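Local coordinates for solute-binding protein Csal_2479 (Chromohalobacter salexigens, PDB 4P1L), which binds D-glucuronate and probably delivers it to the membrane permease of a TRAP transport system for uptake into the cytoplasm, at residues A[102-107]-A[302-307]; A[137-142]-A[256-261]. All coordinates share one frame; numbering follows the deposited sequence.

Contact 1: residues A[102-107]-A[302-307]; sequences LSLPFI and PIYDQF
The Y304 ring carries L104 over one face and the carbonyl oxygen of P105 at its edge, in the ring plane. L104 CB makes the CH-pi contact, 4.2 Å from the centroid of the Y304 ring and 27° off its normal. With CG beside its own backbone N (chi1 -69°), L104 runs on between Y304 and F307: CD1 meets both rings, obliquely in the case of F307, while CD2 reaches F307 CB at 4.0 Å and I303 CG2 at the same distance. The phenol holds a type II beta turn from L104 to I107, because Y304 OH donates to P105 O at 2.7 Å, arriving from above the carbonyl plane rather than along a lone pair. Inside the turn, I107 N hydrogen-bonds to L104 O at 3.3 Å; Y304 OH also lies 3.5 Å from I107 CB, so the hydroxyl is tucked against the turn. P105 CD brushes I303 CG2 more loosely. Helix 301-310 is thus fixed to the loop between strand 84-88 and helix 111-118. Helix 172-181 packs against P105 and I303, and the C-terminal helix 315-323 touches L104, I107 and Y304.

Contact 2: residues A[137-142]-A[256-261]; sequences VLSWFG and EAAEDA
A classic beta bulge in strand 135-141, where L138 and S139 both face L236 of strand 234-239, meets the long helix 248-282 here. The strand is the outermost, on one side, of the mixed five-stranded sheet in this periplasmic binding-protein fold, and its segment 137-141 runs almost parallel to helix segment 256-261, with axes 6.8 Å apart. S139 points its side chain at the helix, and the hydroxyl OG donates to A258 O at 2.9 Å. The bond is strongly bent at the acceptor: the C=O...OG angle is 111° and the donor stands 65° out of the carbonyl plane, so the serine lies over the carbonyl group. OG takes the position between backbone N and carbonyl carbon (chi1 64°), which carries it to that oxygen. An alanine here would remove the hydroxyl and is likely to leave A258 O without this side-chain donor and the strand without its polar tie to the helix at this position. Further along, F141 turns its CE1 toward A261 O, 4.1 Å away, in an oblique approach; the same side chain lies about 4 Å from that of E234, a D-glucuronate-binding residue, and about 8 Å from the bound glucuronate, which places this end of the contact next to the sugar site. E259 CG touches L138 O at the solvent-exposed border. Beside the bulge the fit is tight, with L138 CB only 3.3 Å from A258 CB, closer than usual carbon-carbon contact, and L138 CD1 also touching that methyl.

How the contacts relate
The centres of contacts 1 and 2 are 27 Å apart, and although their nearest atoms come within about 6 Å, the two do not touch. Along the chain the order is 102-107, 137-142, 256-261, 302-307, so contact 2 forms entirely between the two halves of contact 1. They share no helix or strand: contact 2 joins the five-stranded sheet to helix 248-282, whereas contact 1 ties a connecting loop to helix 301-310 near the C-terminus. Contact 2 lies close to the glucuronate pocket through F141, while F106 of contact 1 remains about 10 Å from the side chain of the sugar-binding R146. Together they bring late helices back onto earlier parts of the fold.

Contact 1: residues A[102-107]-A[302-307]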
loop_
_atom_site.group_PDB
_atom_site.type_symbol
_atom_site.label_atom_id
_atom_site.label_comp_id
_atom_site.label_asym_id
_atom_site.label_seq_id
_atom_site.Cartn_x
_atom_site.Cartn_y
_atom_site.Cartn_z
ATOM N N LEU A 102 -10.233 2.043 2.281
ATOM C CA LEU A 102 -8.923 2.658 2.169
ATOM C C LEU A 102 -8.501 2.866 0.725
ATOM O O LEU A 102 -7.573 3.619 0.453
ATOM C CB LEU A 102 -7.874 1.797 2.887
ATOM C CG LEU A 102 -8.145 1.603 4.360
ATOM C CD1 LEU A 102 -7.133 0.574 4.942
ATOM C CD2 LEU A 102 -8.127 2.919 5.126
ATOM N N SER A 103 -9.179 2.186 -0.191
ATOM C CA SER A 103 -8.893 2.310 -1.626
ATOM C C SER A 103 -9.817 3.290 -2.308
ATOM O O SER A 103 -9.764 3.445 -3.524
ATOM C CB SER A 103 -9.000 0.941 -2.297
ATOM O OG SER A 103 -7.904 0.136 -1.927
ATOM N N LEU A 104 -10.661 3.976 -1.543
ATOM C CA LEU A 104 -11.411 5.065 -2.144
ATOM C C LEU A 104 -10.443 6.206 -2.455
ATOM O O LEU A 104 -9.716 6.661 -1.565
ATOM C CB LEU A 104 -12.574 5.498 -1.232
ATOM C CG LEU A 104 -13.736 4.503 -1.068
ATOM C CD1 LEU A 104 -14.642 4.853 0.132
ATOM C CD2 LEU A 104 -14.590 4.443 -2.363
ATOM N N PRO A 105 -10.401 6.654 -3.722
ATOM C CA PRO A 105 -9.451 7.701 -4.100
ATOM C C PRO A 105 -9.644 8.982 -3.292
ATOM O O PRO A 105 -10.781 9.411 -3.066
ATOM C CB PRO A 105 -9.725 7.922 -5.600
ATOM C CG PRO A 105 -10.290 6.596 -6.055
ATOM C CD PRO A 105 -11.132 6.127 -4.888
ATOM N N PHE A 106 -8.544 9.574 -2.859
ATOM C CA PHE A 106 -8.581 10.844 -2.110
ATOM C C PHE A 106 -9.275 10.780 -0.748
ATOM O O PHE A 106 -9.626 11.810 -0.183
ATOM C CB PHE A 106 -9.216 11.961 -2.982
ATOM C CG PHE A 106 -8.501 12.179 -4.287
ATOM C CD1 PHE A 106 -7.330 12.934 -4.335
ATOM C CD2 PHE A 106 -8.971 11.611 -5.474
ATOM C CE1 PHE A 106 -6.671 13.128 -5.523
ATOM C CE2 PHE A 106 -8.298 11.817 -6.668
ATOM C CZ PHE A 106 -7.156 12.553 -6.692
ATOM N N ILE A 107 -9.469 9.600 -0.178
ATOM C CA ILE A 107 -10.157 9.556 1.101
ATOM C C ILE A 107 -9.316 10.220 2.203
ATOM O O ILE A 107 -9.865 10.818 3.124
ATOM C CB ILE A 107 -10.611 8.136 1.504
ATOM C CG1 ILE A 107 -11.619 8.271 2.643
ATOM C CG2 ILE A 107 -9.423 7.223 1.819
ATOM C CD1 ILE A 107 -12.393 7.029 2.900
ATOM N N PRO A 302 -18.915 9.180 -8.232
ATOM C CA PRO A 302 -19.706 7.978 -8.511
ATOM C C PRO A 302 -19.139 6.756 -7.822
ATOM O O PRO A 302 -19.889 5.838 -7.486
ATOM C CB PRO A 302 -19.581 7.810 -10.036
ATOM C CG PRO A 302 -19.277 9.187 -10.537
ATOM C CD PRO A 302 -18.438 9.825 -9.473
ATOM N N ILE A 303 -17.819 6.741 -7.621
ATOM C CA ILE A 303 -17.162 5.636 -6.934
ATOM C C ILE A 303 -17.631 5.572 -5.472
ATOM O O ILE A 303 -17.974 4.502 -4.940
ATOM C CB ILE A 303 -15.625 5.749 -7.049
ATOM C CG1 ILE A 303 -15.235 5.713 -8.532
ATOM C CG2 ILE A 303 -14.965 4.618 -6.328
ATOM C CD1 ILE A 303 -13.716 5.825 -8.790
ATOM N N TYR A 304 -17.668 6.726 -4.830
ATOM C CA TYR A 304 -18.099 6.795 -3.443
ATOM C C TYR A 304 -19.584 6.444 -3.335
ATOM O O TYR A 304 -19.978 5.684 -2.455
ATOM C CB TYR A 304 -17.848 8.194 -2.871
ATOM C CG TYR A 304 -16.422 8.482 -2.421
ATOM C CD1 TYR A 304 -15.398 8.704 -3.328
ATOM C CD2 TYR A 304 -16.122 8.564 -1.071
ATOM C CE1 TYR A 304 -14.095 8.997 -2.889
ATOM C CE2 TYR A 304 -14.838 8.844 -0.624
ATOM C CZ TYR A 304 -13.832 9.049 -1.527
ATOM O OH TYR A 304 -12.572 9.364 -1.081
ATOM N N ASP A 305 -20.406 7.007 -4.227
ATOM C CA ASP A 305 -21.845 6.754 -4.201
ATOM C C ASP A 305 -22.151 5.248 -4.338
ATOM O O ASP A 305 -22.978 4.683 -3.587
ATOM C CB ASP A 305 -22.559 7.506 -5.335
ATOM C CG ASP A 305 -22.518 9.014 -5.190
ATOM O OD1 ASP A 305 -22.139 9.544 -4.130
ATOM O OD2 ASP A 305 -22.882 9.682 -6.181
ATOM N N GLN A 306 -21.480 4.602 -5.296
ATOM C CA GLN A 306 -21.725 3.194 -5.573
ATOM C C GLN A 306 -21.251 2.380 -4.378
ATOM O O GLN A 306 -21.874 1.407 -4.007
ATOM C CB GLN A 306 -21.010 2.730 -6.865
ATOM C CG GLN A 306 -20.965 1.202 -7.051
ATOM C CD GLN A 306 -20.084 0.721 -8.208
ATOM O OE1 GLN A 306 -19.852 1.452 -9.171
ATOM N NE2 GLN A 306 -19.570 -0.512 -8.099
ATOM N N PHE A 307 -20.129 2.790 -3.786
ATOM C CA PHE A 307 -19.551 2.060 -2.678
ATOM C C PHE A 307 -20.488 2.031 -1.475
ATOM O O PHE A 307 -20.734 0.969 -0.909
ATOM C CB PHE A 307 -18.185 2.607 -2.269
ATOM C CG PHE A 307 -17.523 1.765 -1.220
ATOM C CD1 PHE A 307 -16.806 0.634 -1.596
ATOM C CD2 PHE A 307 -17.674 2.057 0.138
ATOM C CE1 PHE A 307 -16.210 -0.183 -0.639
ATOM C CE2 PHE A 307 -17.070 1.251 1.105
ATOM C CZ PHE A 307 -16.349 0.123 0.709
#

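Contact 2: residues A[137-142]-A[256-261]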
loop_
_atom_site.group_PDB
_atom_site.type_symbol
_atom_site.label_atom_id
_atom_site.label_comp_id
_atom_site.label_asym_id
_atom_site.label_seq_id
_atom_site.Cartn_x
_atom_site.Cartn_y
_atom_site.Cartn_z
ATOM N N VAL A 137 -3.298 -7.747 12.904
ATOM C CA VAL A 137 -2.502 -6.555 12.581
ATOM C C VAL A 137 -1.799 -6.059 13.822
ATOM O O VAL A 137 -2.438 -5.830 14.863
ATOM C CB VAL A 137 -3.370 -5.408 12.041
ATOM C CG1 VAL A 137 -2.527 -4.146 11.900
ATOM C CG2 VAL A 137 -3.992 -5.781 10.713
ATOM N N LEU A 138 -0.477 -5.906 13.721
ATOM C CA LEU A 138 0.326 -5.469 14.840
ATOM C C LEU A 138 0.730 -3.996 14.734
ATOM O O LEU A 138 0.954 -3.337 15.739
ATOM C CB LEU A 138 1.589 -6.317 14.935
ATOM C CG LEU A 138 1.361 -7.824 15.087
ATOM C CD1 LEU A 138 2.682 -8.511 15.356
ATOM C CD2 LEU A 138 0.371 -8.098 16.201
ATOM N N SER A 139 0.875 -3.498 13.517
ATOM C CA SER A 139 1.236 -2.103 13.321
ATOM C C SER A 139 0.993 -1.706 11.881
ATOM O O SER A 139 0.758 -2.565 11.027
ATOM C CB SER A 139 2.690 -1.875 13.710
ATOM O OG SER A 139 3.557 -2.608 12.867
ATOM N N TRP A 140 1.033 -0.401 11.623
ATOM C CA TRP A 140 0.763 0.153 10.287
ATOM C C TRP A 140 2.001 0.842 9.727
ATOM O O TRP A 140 2.558 1.709 10.384
ATOM C CB TRP A 140 -0.369 1.172 10.339
ATOM C CG TRP A 140 -1.641 0.640 10.899
ATOM C CD1 TRP A 140 -2.171 0.918 12.122
ATOM C CD2 TRP A 140 -2.550 -0.246 10.257
ATOM N NE1 TRP A 140 -3.351 0.243 12.291
ATOM C CE2 TRP A 140 -3.624 -0.460 11.153
ATOM C CE3 TRP A 140 -2.585 -0.859 9.011
ATOM C CZ2 TRP A 140 -4.709 -1.280 10.846
ATOM C CZ3 TRP A 140 -3.674 -1.693 8.710
ATOM C CH2 TRP A 140 -4.715 -1.879 9.621
ATOM N N PHE A 141 2.403 0.438 8.525
ATOM C CA PHE A 141 3.460 1.094 7.762
ATOM C C PHE A 141 2.834 2.155 6.830
ATOM O O PHE A 141 1.679 2.020 6.392
ATOM C CB PHE A 141 4.218 0.090 6.881
ATOM C CG PHE A 141 5.158 -0.854 7.616
ATOM C CD1 PHE A 141 5.295 -0.830 8.984
ATOM C CD2 PHE A 141 5.900 -1.787 6.900
ATOM C CE1 PHE A 141 6.152 -1.730 9.635
ATOM C CE2 PHE A 141 6.766 -2.664 7.542
ATOM C CZ PHE A 141 6.880 -2.630 8.915
ATOM N N GLY A 142 3.608 3.184 6.492
ATOM C CA GLY A 142 3.211 4.137 5.472
ATOM C C GLY A 142 3.648 3.773 4.057
ATOM O O GLY A 142 4.620 3.038 3.866
ATOM N N GLU A 256 4.987 -5.221 20.777
ATOM C CA GLU A 256 5.924 -4.120 21.010
ATOM C C GLU A 256 6.956 -3.998 19.875
ATOM O O GLU A 256 7.218 -2.897 19.395
ATOM C CB GLU A 256 6.636 -4.261 22.353
ATOM C CG GLU A 256 7.514 -3.054 22.679
ATOM C CD GLU A 256 8.237 -3.161 24.024
ATOM O OE1 GLU A 256 8.094 -4.195 24.724
ATOM O OE2 GLU A 256 8.955 -2.195 24.368
ATOM N N ALA A 257 7.535 -5.121 19.455
ATOM C CA ALA A 257 8.503 -5.132 18.356
ATOM C C ALA A 257 7.905 -4.554 17.070
ATOM O O ALA A 257 8.577 -3.841 16.337
ATOM C CB ALA A 257 8.989 -6.535 18.085
ATOM N N ALA A 258 6.646 -4.889 16.801
ATOM C CA ALA A 258 5.957 -4.425 15.592
ATOM C C ALA A 258 5.688 -2.927 15.631
ATOM O O ALA A 258 5.789 -2.232 14.605
ATOM C CB ALA A 258 4.637 -5.180 15.425
ATOM N N GLU A 259 5.326 -2.433 16.808
ATOM C CA GLU A 259 5.103 -1.001 17.000
ATOM C C GLU A 259 6.416 -0.227 16.792
ATOM O O GLU A 259 6.432 0.780 16.093
ATOM C CB GLU A 259 4.491 -0.735 18.389
ATOM C CG GLU A 259 3.033 -1.207 18.468
ATOM C CD GLU A 259 2.507 -1.342 19.889
ATOM O OE1 GLU A 259 3.187 -0.854 20.818
ATOM O OE2 GLU A 259 1.416 -1.948 20.073
ATOM N N ASP A 260 7.512 -0.711 17.379
ATOM C CA ASP A 260 8.831 -0.096 17.162
ATOM C C ASP A 260 9.233 -0.150 15.671
ATOM O O ASP A 260 9.763 0.815 15.114
ATOM C CB ASP A 260 9.918 -0.796 18.001
ATOM C CG ASP A 260 9.676 -0.684 19.505
ATOM O OD1 ASP A 260 8.887 0.194 19.923
ATOM O OD2 ASP A 260 10.270 -1.487 20.268
ATOM N N ALA A 261 9.016 -1.295 15.036
ATOM C CA ALA A 261 9.332 -1.425 13.609
ATOM C C ALA A 261 8.554 -0.442 12.733
ATOM O O ALA A 261 9.107 0.075 11.757
ATOM C CB ALA A 261 9.091 -2.842 13.130
#